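Local coordinates for protein endopolygalacturonase (Chondrostereum purpureum, PDB 1K5C) that probably hydrolyses the alpha-1,4 linkages between galacturonosyl units inside polygalacturonate chains, as a glycoside hydrolase of family 28, at residues C3-V8 against N23-P28; A52-D57 against A82-G87; G89-T94 against L148-D153; E187-S192 against K214-T219; A245-G250 against A284-V289. All coordinates share one frame; numbering follows the deposited sequence. Where two conformers were deposited one is given.

How the contacts relate
From the N terminus, contact 1 closes the first loop, joining 3-8 to 23-28 at one end of the parallel beta-helix. Contact 1 touches contact 2 across neighbouring coils, where A52 N probably donates to V27 O; there the turns 52-57 and 82-87 of consecutive coils come together. Contact 2 in turn touches contact 3 through Y84 O and D86 OD2, both near T94, and contact 3 brings loop 89-94 back on 148-153 in the substrate-binding region. Contacts 4 and 5 lie further along the helix and adjoin each other: N216 O and V218 O face T247 N and S249 N, making four consecutive strands. All five follow one another in series; none nests in or crosses another.

Contact 1. Residues C3-V8 against N23-P28; sequences CTVKSV and NGFTVP
At the N-terminal end of the parallel beta-helix, V5 in the short strand 4-5 offers its carbonyl to N23, just ahead of strand 25-27: N23 N donates to V5 O at 2.9 Å. Beyond this one direct bond the two segments separate, and F25 fills the space between them. Its ring lies flat against the opposite backbone, with S7 N 3.7 Å above the ring plane over the centre and K6 C off toward the rim. CG sits between the backbone N and the carbonyl carbon of F25 (chi1 55°), which swings the ring across to K6 and S7. S7 N has no hydrogen-bond partner in the model, and the ring buries it. On its far side strand 25-27 pairs with 49-51 of the next coil, while L33 also packs on F25. With an alanine in place of F25, the K6-S7 backbone would probably lose its cover, leaving a gap between V5 and V8. V5 CG1 approaches F25 CE2 at 4.1 Å; V8 CG1 meets V27 CG1 at 4.0 Å, the two side chains crossing at about a right angle. Nearer the strand start, T4 CG2 touches N23 OD1 at 3.6 Å. A water donates to K6 O and, weakly, to G24 O.

Contact 2. Residues A52-D57 against A82-G87; sequences AKTTLD and ALYWDG
K53 lays its side chain across the ring of Y84, with CE over one face and CG 3.8 Å from CZ of the tyrosine, the two side chains running past each other in opposite directions. CG of K53 is anti to its backbone N (chi1 -168°) and the chain beyond stays extended, which carries the amine past the ring to the backbone behind it. There K53 NZ donates to L83 O at 2.9 Å, coming in 27° out of the carbonyl plane. On the way, K53 CD packs on L83 CB at 3.8 Å. The far end of Y84 is held by T54: T54 N donates to Y84 OH at 3.0 Å, T54 CG2 lies 3.5 Å from the same Y84 OH, and T54 O sits at the ring edge, in its plane. P97 touches both T54 and Y84, while T54 OG1 accepts from G30 N. The contact thus ties together two turns that follow the neighbouring strands 49-51 and 76-78 of the beta-helix. The ammonium group of K53 is 5.6 Å from the ring centroid, too far for more than a weak cation-pi attraction, so within this contact the L83 carbonyl is probably what eases its charge, while the phenol oxygen serves T54 as an acceptor.

Contact 3. Residues G89-T94 against L148-D153; sequences GTNNGT and LGHNTD. With NAG (2-acetamido-2-deoxy-beta-D-glucopyranose), chain B.
One direct hydrogen bond joins T90 to N151: T90 N donates to N151 OD1 at 2.8 Å, arriving 35° out of the amide plane. Close packing surrounds it. G89 N lies 3.5 Å from H150 CB, and a side chain on G89 would run into N151 OD1 and the H150 ring, so glycine lets the two loops approach. N91 comes to the edge of the H150 ring, ND2 to NE2 3.5 Å, with amide and ring planes 73° apart. Water makes the remaining links. One molecule, in the plane of the imidazole, lies 2.8 Å from H150 NE2 and accepts from N91 ND2; another accepts from N151 ND2 at 3.0 Å and donates to N91 OD1. The glycan is covalent: N92 ND2 carries C1 of the N-acetylglucosamine at 1.5 Å, pointing away from 148-153, and N92 OD1 accepts from G93 N. Both N91 and N151 bind galacturonate in a crystal structure of this enzyme, and D173, another such residue, adjoins N151. With OD1 of N151 occupied by T90 N, the amide is turned to present ND2 to water, consistent with a wetted cleft wall where substrate could take over some of the water's bonds.

Contact 4. Residues E187-S192 against K214-T219; sequences ENNQCS and KGNTVT
C191 sits between two bonds to the neighbouring strand: C191 N donates to T217 O at 2.8 Å, and C191 O accepts from T219 N. T217 N reaches back to N189 O, completing the regular parallel pattern of 190-192 beside 217-219, whose axes run 4.7 Å apart and 11° from parallel. Before the strands, N188 N donates to K214 O at 2.9 Å where the two coils turn, at N188 in one and G215 in the next. On the face of C191 and V218, C191 CB meets V218 CG2 at 4.1 Å. On the other face, S192 CB lies 3.4 Å from T219 OG1; that hydroxyl, set between backbone N and carbonyl carbon (chi1 57°), shares a water with C191 O. These are consecutive coils of the right-handed parallel beta-helix of family 28, and N189 and N216 occupy equivalent places in them, side by side with amide planes 8° apart. N189 reaches to the previous coil, taking C167 N on OD1 and giving ND2 to I164 O; N216 N in its turn donates to N246 OD1. E187 and K214 run alongside, E187 OE2 being 3.5 Å from K214 CD, but each charge has its salt-bridge partner outside the pair, R185 for E187 and D244 for K214. Further out, the C175 disulfide fixes C191 from within, while I197 packs on both C191 and V218.

Contact 5. Residues A245-G250 against A284-V289; sequences ANTISG and ATTIKV
N246 and T286 start the pairing of two parallel strands, 247-250 and 285-289, whose axes pass 4.5 Å apart and only 3° from parallel, as neighbouring coils of the beta-helix. N246 O accepts from T286 N, I248 N donates to T286 O at 2.8 Å, and I248 O takes K288 N at 2.9 Å, the last donor tilted 34° from the carbonyl plane. Just ahead of strand 247-250, N246 N finds a side-chain acceptor, T285 OG1, donating to it at 3.2 Å with an almost straight N-H (166°), and N246 ND2 adds a weak bond at 3.4 Å to the same T285 OG1. The main partners of the N246 amide lie in the coil before, I213 O for ND2 and N216 N for OD1. In T285 the methyl CG2 is anti to the backbone N, leaving OG1 beside that nitrogen and turned to N246. A valine in its place would probably leave N246 N without its acceptor. Over the outer face, a water 2.9 Å from T247 OG1 donates to N246 O and also touches T286 OG1. Toward the interior, I248 and I287 run alongside each other in the same direction; V218 packs on I248, L312 and V314 on I287. Their closest approach is methyl to methyl, I248 CG2 to I287 CG2, at 3.8 Å.

Contact 1. Residues C3-V8 against N23-P28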
# COMPACT_ATOMS: atom_id res chain seq x y z
N CYS A 3 -0.55 32.16 -7.50
CA CYS A 3 0.04 30.82 -7.53
C CYS A 3 0.33 30.31 -6.14
O CYS A 3 1.02 29.28 -5.99
CB CYS A 3 1.27 30.79 -8.44
SG CYS A 3 0.84 31.15 -10.19
N THR A 4 -0.20 30.94 -5.11
CA THR A 4 -0.10 30.44 -3.73
C THR A 4 -1.49 30.05 -3.30
O THR A 4 -2.42 30.84 -3.34
CB THR A 4 0.42 31.53 -2.77
OG1 THR A 4 1.72 31.88 -3.24
CG2 THR A 4 0.63 31.05 -1.33
N VAL A 5 -1.61 28.83 -2.84
CA VAL A 5 -2.89 28.28 -2.37
C VAL A 5 -2.96 28.43 -0.87
O VAL A 5 -2.13 27.87 -0.14
CB VAL A 5 -3.01 26.81 -2.78
CG1 VAL A 5 -4.30 26.19 -2.23
CG2 VAL A 5 -2.96 26.73 -4.30
N LYS A 6 -3.96 29.21 -0.44
CA LYS A 6 -4.11 29.51 0.97
C LYS A 6 -5.43 28.97 1.55
O LYS A 6 -5.66 29.15 2.75
CB LYS A 6 -4.09 31.08 1.16
CG LYS A 6 -2.75 31.65 0.58
CD LYS A 6 -2.62 33.07 1.07
CE LYS A 6 -1.26 33.71 0.79
NZ LYS A 6 -1.39 35.18 0.55
N SER A 7 -6.24 28.33 0.74
CA SER A 7 -7.57 27.88 1.11
C SER A 7 -8.08 26.90 0.06
O SER A 7 -7.47 26.82 -1.01
CB SER A 7 -8.60 29.06 1.16
OG SER A 7 -8.83 29.46 -0.20
N VAL A 8 -9.16 26.20 0.39
CA VAL A 8 -9.75 25.28 -0.59
C VAL A 8 -10.19 26.10 -1.79
O VAL A 8 -10.10 25.60 -2.90
CB VAL A 8 -10.87 24.41 -0.00
CG1 VAL A 8 -10.33 23.54 1.13
CG2 VAL A 8 -12.09 25.14 0.49
N ASN A 23 0.37 26.65 0.80
CA ASN A 23 0.55 27.08 2.18
C ASN A 23 -0.19 26.13 3.15
O ASN A 23 -0.99 25.28 2.75
CB ASN A 23 0.12 28.52 2.37
CG ASN A 23 1.12 29.57 1.95
OD1 ASN A 23 2.12 29.22 1.38
ND2 ASN A 23 0.89 30.85 2.28
N GLY A 24 0.14 26.28 4.42
CA GLY A 24 -0.59 25.54 5.51
C GLY A 24 -1.91 26.26 5.81
O GLY A 24 -2.04 27.48 5.76
N PHE A 25 -2.94 25.42 6.07
CA PHE A 25 -4.29 25.89 6.42
C PHE A 25 -5.09 24.68 6.85
O PHE A 25 -4.64 23.53 6.75
CB PHE A 25 -4.99 26.65 5.27
CG PHE A 25 -5.10 25.93 3.96
CD1 PHE A 25 -6.22 25.15 3.63
CD2 PHE A 25 -4.09 26.04 3.02
CE1 PHE A 25 -6.31 24.53 2.39
CE2 PHE A 25 -4.14 25.41 1.79
CZ PHE A 25 -5.26 24.66 1.49
N THR A 26 -6.30 24.96 7.37
CA THR A 26 -7.26 23.90 7.66
C THR A 26 -8.24 23.76 6.53
O THR A 26 -8.78 24.76 6.03
CB THR A 26 -8.03 24.22 8.94
OG1 THR A 26 -7.08 24.22 10.01
CG2 THR A 26 -9.10 23.19 9.23
N VAL A 27 -8.50 22.52 6.10
CA VAL A 27 -9.60 22.20 5.20
C VAL A 27 -10.86 22.05 6.08
O VAL A 27 -10.92 21.11 6.90
CB VAL A 27 -9.30 20.91 4.42
CG1 VAL A 27 -10.52 20.47 3.62
CG2 VAL A 27 -8.08 21.13 3.54
N PRO A 28 -11.81 22.95 5.95
CA PRO A 28 -12.97 22.92 6.88
C PRO A 28 -13.81 21.72 6.63
O PRO A 28 -13.86 21.13 5.56
CB PRO A 28 -13.74 24.24 6.55
CG PRO A 28 -12.74 25.09 5.82
CD PRO A 28 -11.87 24.13 5.05
O HOH W 1 -3.52 30.17 4.47

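Contact 2. Residues A52-D57 against A82-G87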
# COMPACT_ATOMS: atom_id res chain seq x y z
N ALA A 52 -10.27 19.27 9.29
CA ALA A 52 -11.24 19.22 10.39
C ALA A 52 -12.12 18.00 10.25
O ALA A 52 -12.39 17.50 9.13
CB ALA A 52 -12.09 20.52 10.36
N LYS A 53 -12.66 17.51 11.37
CA LYS A 53 -13.53 16.32 11.32
C LYS A 53 -14.69 16.59 10.35
O LYS A 53 -15.37 17.64 10.42
CB LYS A 53 -14.06 15.95 12.71
CG LYS A 53 -14.72 14.57 12.69
CD LYS A 53 -15.12 14.08 14.05
CE LYS A 53 -15.80 12.70 13.96
NZ LYS A 53 -16.16 12.19 15.31
N THR A 54 -14.93 15.63 9.47
CA THR A 54 -15.85 15.81 8.35
C THR A 54 -16.75 14.60 8.20
O THR A 54 -16.40 13.48 8.60
CB THR A 54 -15.03 16.07 7.07
OG1 THR A 54 -15.94 16.49 6.04
CG2 THR A 54 -14.22 14.86 6.61
N THR A 55 -17.89 14.83 7.55
CA THR A 55 -18.83 13.77 7.20
C THR A 55 -18.67 13.36 5.75
O THR A 55 -19.35 12.37 5.34
CB THR A 55 -20.30 14.15 7.50
OG1 THR A 55 -20.69 15.21 6.59
CG2 THR A 55 -20.47 14.58 8.92
N LEU A 56 -17.86 14.04 4.95
CA LEU A 56 -17.70 13.66 3.56
C LEU A 56 -17.05 12.31 3.36
O LEU A 56 -16.18 11.91 4.17
CB LEU A 56 -16.83 14.70 2.80
CG LEU A 56 -17.38 16.11 2.74
CD1 LEU A 56 -16.45 16.98 1.91
CD2 LEU A 56 -18.80 16.16 2.19
N ASP A 57 -17.38 11.68 2.24
CA ASP A 57 -16.57 10.58 1.77
C ASP A 57 -15.20 11.10 1.28
O ASP A 57 -15.07 12.26 0.83
CB ASP A 57 -17.26 9.93 0.55
CG ASP A 57 -18.49 9.10 0.94
OD1 ASP A 57 -18.71 8.79 2.09
OD2 ASP A 57 -19.24 8.77 -0.02
N ALA A 82 -7.76 9.99 14.90
CA ALA A 82 -8.25 9.55 16.20
C ALA A 82 -9.66 10.05 16.51
O ALA A 82 -10.34 9.47 17.38
CB ALA A 82 -7.30 9.97 17.33
N LEU A 83 -10.14 11.06 15.78
CA LEU A 83 -11.53 11.49 15.95
C LEU A 83 -12.53 10.54 15.32
O LEU A 83 -13.76 10.67 15.55
CB LEU A 83 -11.72 12.89 15.36
CG LEU A 83 -10.83 13.97 15.94
CD1 LEU A 83 -11.15 15.34 15.21
CD2 LEU A 83 -10.98 14.11 17.45
N TYR A 84 -12.03 9.60 14.52
CA TYR A 84 -12.90 8.62 13.84
C TYR A 84 -12.68 7.20 14.34
O TYR A 84 -13.59 6.40 14.35
CB TYR A 84 -12.62 8.64 12.37
CG TYR A 84 -12.69 9.99 11.64
CD1 TYR A 84 -13.83 10.37 10.96
CD2 TYR A 84 -11.57 10.82 11.65
CE1 TYR A 84 -13.87 11.62 10.31
CE2 TYR A 84 -11.58 12.04 10.95
CZ TYR A 84 -12.74 12.41 10.27
OH TYR A 84 -12.77 13.58 9.54
N TRP A 85 -11.40 6.84 14.65
CA TRP A 85 -11.07 5.42 14.87
C TRP A 85 -11.92 4.81 15.95
O TRP A 85 -12.08 5.36 17.05
CB TRP A 85 -9.59 5.33 15.28
CG TRP A 85 -8.62 5.77 14.24
CD1 TRP A 85 -8.78 5.75 12.87
CD2 TRP A 85 -7.30 6.29 14.49
NE1 TRP A 85 -7.63 6.23 12.27
CE2 TRP A 85 -6.73 6.59 13.23
CE3 TRP A 85 -6.58 6.58 15.66
CZ2 TRP A 85 -5.44 7.13 13.09
CZ3 TRP A 85 -5.30 7.15 15.52
CH2 TRP A 85 -4.76 7.42 14.25
N ASP A 86 -12.39 3.59 15.67
CA ASP A 86 -13.28 2.90 16.60
C ASP A 86 -13.02 1.38 16.59
O ASP A 86 -13.89 0.62 17.07
CB ASP A 86 -14.72 3.19 16.29
CG ASP A 86 -15.20 2.62 14.98
OD1 ASP A 86 -14.35 2.20 14.19
OD2 ASP A 86 -16.45 2.61 14.71
N GLY A 87 -11.92 0.94 16.03
CA GLY A 87 -11.60 -0.47 15.93
C GLY A 87 -12.20 -1.16 14.73
O GLY A 87 -11.87 -2.33 14.47

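Contact 3. Residues G89-T94 against L148-D153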
# COMPACT_ATOMS: atom_id res chain seq x y z
N GLY A 89 -12.76 0.44 11.46
CA GLY A 89 -12.30 0.87 10.09
C GLY A 89 -13.46 1.03 9.15
O GLY A 89 -14.53 1.59 9.49
N THR A 90 -13.22 0.60 7.91
CA THR A 90 -14.22 0.74 6.86
C THR A 90 -15.10 -0.48 6.80
O THR A 90 -15.94 -0.61 5.91
CB THR A 90 -13.51 1.02 5.51
OG1 THR A 90 -12.43 0.09 5.27
CG2 THR A 90 -12.84 2.36 5.54
N ASN A 91 -14.99 -1.39 7.80
CA ASN A 91 -15.86 -2.56 7.82
C ASN A 91 -17.22 -2.18 8.40
O ASN A 91 -18.26 -2.77 8.02
CB ASN A 91 -15.29 -3.64 8.73
CG ASN A 91 -13.97 -4.20 8.26
OD1 ASN A 91 -13.78 -4.27 7.03
ND2 ASN A 91 -13.18 -4.64 9.21
N ASN A 92 -17.27 -1.29 9.38
CA ASN A 92 -18.47 -1.02 10.15
C ASN A 92 -18.19 0.19 11.04
O ASN A 92 -17.15 0.83 10.93
CB ASN A 92 -18.85 -2.29 10.97
CG ASN A 92 -20.33 -2.48 11.11
OD1 ASN A 92 -21.02 -1.49 11.46
ND2 ASN A 92 -20.82 -3.69 10.84
N GLY A 93 -19.09 0.50 11.92
CA GLY A 93 -18.85 1.55 12.92
C GLY A 93 -18.99 2.93 12.32
O GLY A 93 -19.83 3.21 11.43
N THR A 94 -18.19 3.83 12.88
CA THR A 94 -18.24 5.24 12.46
C THR A 94 -17.83 5.36 10.97
O THR A 94 -17.01 4.58 10.45
CB THR A 94 -17.28 6.08 13.31
OG1 THR A 94 -15.97 5.57 13.17
CG2 THR A 94 -17.70 6.09 14.80
N LEU A 148 -7.40 0.83 17.99
CA LEU A 148 -8.53 1.53 17.38
C LEU A 148 -8.31 1.84 15.90
O LEU A 148 -9.29 1.87 15.16
CB LEU A 148 -8.82 2.84 18.14
CG LEU A 148 -9.29 2.54 19.60
CD1 LEU A 148 -9.29 3.91 20.35
CD2 LEU A 148 -10.60 1.78 19.68
N GLY A 149 -7.09 2.11 15.47
CA GLY A 149 -6.87 2.33 14.04
C GLY A 149 -7.12 1.04 13.27
O GLY A 149 -6.82 -0.06 13.75
N HIS A 150 -7.69 1.17 12.07
CA HIS A 150 -8.10 -0.04 11.34
C HIS A 150 -8.22 0.33 9.86
O HIS A 150 -8.65 1.44 9.52
CB HIS A 150 -9.47 -0.52 11.91
CG HIS A 150 -9.69 -1.93 11.68
ND1 HIS A 150 -9.15 -2.88 12.54
CD2 HIS A 150 -10.40 -2.62 10.73
CE1 HIS A 150 -9.51 -4.08 12.09
NE2 HIS A 150 -10.25 -3.96 11.00
N ASN A 151 -7.85 -0.60 8.97
CA ASN A 151 -7.90 -0.34 7.53
C ASN A 151 -7.06 0.91 7.17
O ASN A 151 -7.36 1.60 6.20
CB ASN A 151 -9.31 -0.20 6.96
CG ASN A 151 -10.17 -1.43 7.25
OD1 ASN A 151 -11.18 -1.36 7.98
ND2 ASN A 151 -9.81 -2.54 6.69
N THR A 152 -5.96 1.10 7.91
CA THR A 152 -5.08 2.26 7.71
C THR A 152 -3.96 1.96 6.71
O THR A 152 -2.78 2.29 6.93
CB THR A 152 -4.55 2.73 9.06
OG1 THR A 152 -4.14 1.56 9.81
CG2 THR A 152 -5.62 3.54 9.82
N ASP A 153 -4.36 1.39 5.56
CA ASP A 153 -3.39 1.03 4.52
C ASP A 153 -2.49 2.23 4.20
O ASP A 153 -2.95 3.35 4.04
CB ASP A 153 -4.09 0.67 3.20
CG ASP A 153 -5.10 -0.46 3.27
OD1 ASP A 153 -5.64 -0.76 4.36
OD2 ASP A 153 -5.38 -1.02 2.17
C1 NAG B . -22.24 -3.94 11.19
C2 NAG B . -22.53 -5.29 10.44
C3 NAG B . -24.02 -5.59 10.65
C4 NAG B . -24.16 -5.89 12.16
C5 NAG B . -23.75 -4.61 12.98
C6 NAG B . -23.66 -4.88 14.45
C7 NAG B . -20.95 -5.31 8.46
C8 NAG B . -20.94 -4.97 7.04
N2 NAG B . -22.15 -5.10 9.06
O3 NAG B . -24.58 -6.66 9.88
O4 NAG B . -25.56 -6.12 12.37
O5 NAG B . -22.41 -4.21 12.58
O6 NAG B . -23.46 -3.73 15.23
O7 NAG B . -19.99 -5.74 8.95
O HOH W 2 -11.09 2.39 13.06
O HOH W 3 -10.73 -6.44 9.83
O HOH W 4 -10.71 -5.39 7.17

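Contact 4. Residues E187-S192 against K214-T219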
# COMPACT_ATOMS: atom_id res chain seq x y z
N GLU A 187 10.36 -0.29 -3.36
CA GLU A 187 11.77 -0.49 -3.08
C GLU A 187 12.25 0.38 -1.91
O GLU A 187 12.00 1.58 -1.84
CB GLU A 187 12.62 -0.18 -4.33
CG GLU A 187 14.10 -0.44 -4.12
CD GLU A 187 14.91 -0.55 -5.40
OE1 GLU A 187 14.49 -0.04 -6.45
OE2 GLU A 187 16.02 -1.14 -5.33
N ASN A 188 13.02 -0.25 -1.01
CA ASN A 188 13.73 0.47 0.07
C ASN A 188 12.77 1.23 0.96
O ASN A 188 13.07 2.36 1.41
CB ASN A 188 14.82 1.39 -0.51
CG ASN A 188 15.94 0.62 -1.19
OD1 ASN A 188 16.05 -0.61 -1.08
ND2 ASN A 188 16.76 1.30 -1.95
N ASN A 189 11.64 0.60 1.29
CA ASN A 189 10.66 1.15 2.22
C ASN A 189 10.76 0.45 3.59
O ASN A 189 11.31 -0.64 3.67
CB ASN A 189 9.23 0.98 1.65
CG ASN A 189 9.14 1.63 0.31
OD1 ASN A 189 9.13 2.84 0.15
ND2 ASN A 189 9.04 0.80 -0.73
N GLN A 190 10.20 1.11 4.61
CA GLN A 190 10.16 0.55 5.97
C GLN A 190 8.70 0.48 6.42
O GLN A 190 8.00 1.52 6.39
CB GLN A 190 10.93 1.46 6.91
CG GLN A 190 12.44 1.42 6.61
CD GLN A 190 13.04 2.54 7.42
OE1 GLN A 190 13.03 2.55 8.65
NE2 GLN A 190 13.57 3.47 6.66
N CYS A 191 8.26 -0.70 6.81
CA CYS A 191 6.89 -0.98 7.22
C CYS A 191 6.87 -1.49 8.64
O CYS A 191 7.60 -2.45 8.92
CB CYS A 191 6.31 -2.08 6.29
SG CYS A 191 6.29 -1.72 4.54
N SER A 192 6.03 -0.93 9.51
CA SER A 192 5.92 -1.48 10.87
C SER A 192 4.48 -1.36 11.35
O SER A 192 3.72 -0.46 10.96
CB SER A 192 6.87 -0.78 11.84
OG SER A 192 6.57 0.59 11.92
N LYS A 214 11.51 -4.93 -3.45
CA LYS A 214 12.98 -5.05 -3.30
C LYS A 214 13.49 -4.16 -2.16
O LYS A 214 13.17 -2.98 -2.09
CB LYS A 214 13.68 -4.65 -4.59
CG LYS A 214 15.20 -4.77 -4.55
CD LYS A 214 15.81 -4.61 -5.94
CE LYS A 214 17.36 -4.71 -5.96
NZ LYS A 214 18.09 -5.67 -5.03
N GLY A 215 14.35 -4.75 -1.29
CA GLY A 215 15.10 -3.89 -0.37
C GLY A 215 14.31 -3.34 0.79
O GLY A 215 14.79 -2.40 1.45
N ASN A 216 13.11 -3.89 1.07
CA ASN A 216 12.28 -3.34 2.13
C ASN A 216 12.56 -4.00 3.47
O ASN A 216 13.01 -5.13 3.56
CB ASN A 216 10.78 -3.57 1.75
CG ASN A 216 10.47 -2.99 0.41
OD1 ASN A 216 10.31 -3.81 -0.60
ND2 ASN A 216 10.37 -1.74 0.27
N THR A 217 12.22 -3.25 4.53
CA THR A 217 12.26 -3.78 5.88
C THR A 217 10.85 -3.79 6.45
O THR A 217 10.12 -2.77 6.34
CB THR A 217 13.19 -2.89 6.75
OG1 THR A 217 14.51 -2.94 6.24
CG2 THR A 217 13.27 -3.34 8.19
N VAL A 218 10.44 -4.91 7.03
CA VAL A 218 9.15 -5.06 7.65
C VAL A 218 9.39 -5.53 9.08
O VAL A 218 10.11 -6.54 9.27
CB VAL A 218 8.27 -6.07 6.91
CG1 VAL A 218 6.92 -6.24 7.60
CG2 VAL A 218 8.09 -5.68 5.42
N THR A 219 8.81 -4.85 10.07
CA THR A 219 8.94 -5.26 11.47
C THR A 219 7.57 -5.20 12.14
O THR A 219 6.66 -4.48 11.71
CB THR A 219 9.93 -4.33 12.21
OG1 THR A 219 9.48 -2.97 12.09
CG2 THR A 219 11.35 -4.47 11.67
O HOH W 5 10.34 -1.72 9.72

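Contact 5. Residues A245-G250 against A284-V289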
# COMPACT_ATOMS: atom_id res chain seq x y z
N ALA A 245 15.79 -9.14 -1.60
CA ALA A 245 16.53 -8.29 -0.63
C ALA A 245 15.61 -7.70 0.42
O ALA A 245 15.91 -6.59 0.90
CB ALA A 245 17.31 -7.18 -1.34
N ASN A 246 14.56 -8.40 0.88
CA ASN A 246 13.73 -7.88 1.96
C ASN A 246 14.14 -8.47 3.29
O ASN A 246 14.48 -9.66 3.39
CB ASN A 246 12.25 -8.19 1.68
CG ASN A 246 11.82 -7.59 0.34
OD1 ASN A 246 11.66 -6.37 0.20
ND2 ASN A 246 11.66 -8.46 -0.68
N THR A 247 14.10 -7.65 4.35
CA THR A 247 14.47 -8.07 5.70
C THR A 247 13.27 -7.90 6.59
O THR A 247 12.80 -6.77 6.79
CB THR A 247 15.67 -7.27 6.21
OG1 THR A 247 16.77 -7.41 5.25
CG2 THR A 247 16.10 -7.74 7.58
N ILE A 248 12.75 -9.02 7.11
CA ILE A 248 11.45 -9.03 7.79
C ILE A 248 11.59 -9.73 9.11
O ILE A 248 12.23 -10.81 9.20
CB ILE A 248 10.41 -9.74 6.87
CG1 ILE A 248 10.38 -9.05 5.49
CG2 ILE A 248 9.06 -9.83 7.55
CD1 ILE A 248 9.24 -9.54 4.55
N SER A 249 10.97 -9.18 10.17
CA SER A 249 11.07 -9.80 11.49
C SER A 249 9.85 -9.39 12.33
O SER A 249 9.09 -8.46 12.00
CB SER A 249 12.39 -9.42 12.16
OG SER A 249 12.49 -8.02 12.33
N GLY A 250 9.67 -10.08 13.45
CA GLY A 250 8.61 -9.72 14.38
C GLY A 250 7.23 -10.01 13.79
O GLY A 250 6.32 -9.22 14.02
N ALA A 284 19.04 -11.96 -0.53
CA ALA A 284 18.28 -12.76 0.39
C ALA A 284 17.06 -11.99 0.91
O ALA A 284 17.17 -10.85 1.37
CB ALA A 284 19.17 -13.14 1.57
N THR A 285 15.91 -12.69 0.90
CA THR A 285 14.77 -12.23 1.68
C THR A 285 14.73 -13.16 2.93
O THR A 285 14.54 -14.37 2.81
CB THR A 285 13.48 -12.30 0.90
OG1 THR A 285 13.49 -11.23 -0.08
CG2 THR A 285 12.25 -12.13 1.81
N THR A 286 15.00 -12.53 4.07
CA THR A 286 15.03 -13.27 5.31
C THR A 286 13.85 -12.81 6.15
O THR A 286 13.58 -11.60 6.27
CB THR A 286 16.36 -13.07 6.07
OG1 THR A 286 16.50 -11.67 6.53
CG2 THR A 286 17.55 -13.49 5.22
N ILE A 287 13.13 -13.80 6.70
CA ILE A 287 11.90 -13.51 7.46
C ILE A 287 11.93 -14.29 8.77
O ILE A 287 12.10 -15.51 8.75
CB ILE A 287 10.63 -13.93 6.65
CG1 ILE A 287 10.65 -13.35 5.24
CG2 ILE A 287 9.38 -13.60 7.45
CD1 ILE A 287 9.39 -13.65 4.42
N LYS A 288 11.84 -13.59 9.87
CA LYS A 288 11.81 -14.19 11.23
C LYS A 288 10.42 -14.01 11.78
O LYS A 288 9.89 -12.87 11.81
CB LYS A 288 12.84 -13.53 12.14
CG LYS A 288 14.28 -13.70 11.61
CD LYS A 288 15.40 -13.03 12.43
CE LYS A 288 16.73 -12.92 11.72
NZ LYS A 288 17.98 -12.27 12.37
N VAL A 289 9.80 -15.11 12.22
CA VAL A 289 8.45 -15.06 12.71
C VAL A 289 8.42 -15.40 14.21
O VAL A 289 9.31 -16.07 14.76
CB VAL A 289 7.49 -15.96 11.90
CG1 VAL A 289 7.61 -15.74 10.39
CG2 VAL A 289 7.67 -17.45 12.23
O HOH W 6 17.43 -10.08 4.46
O HOH W 7 15.09 -11.13 8.96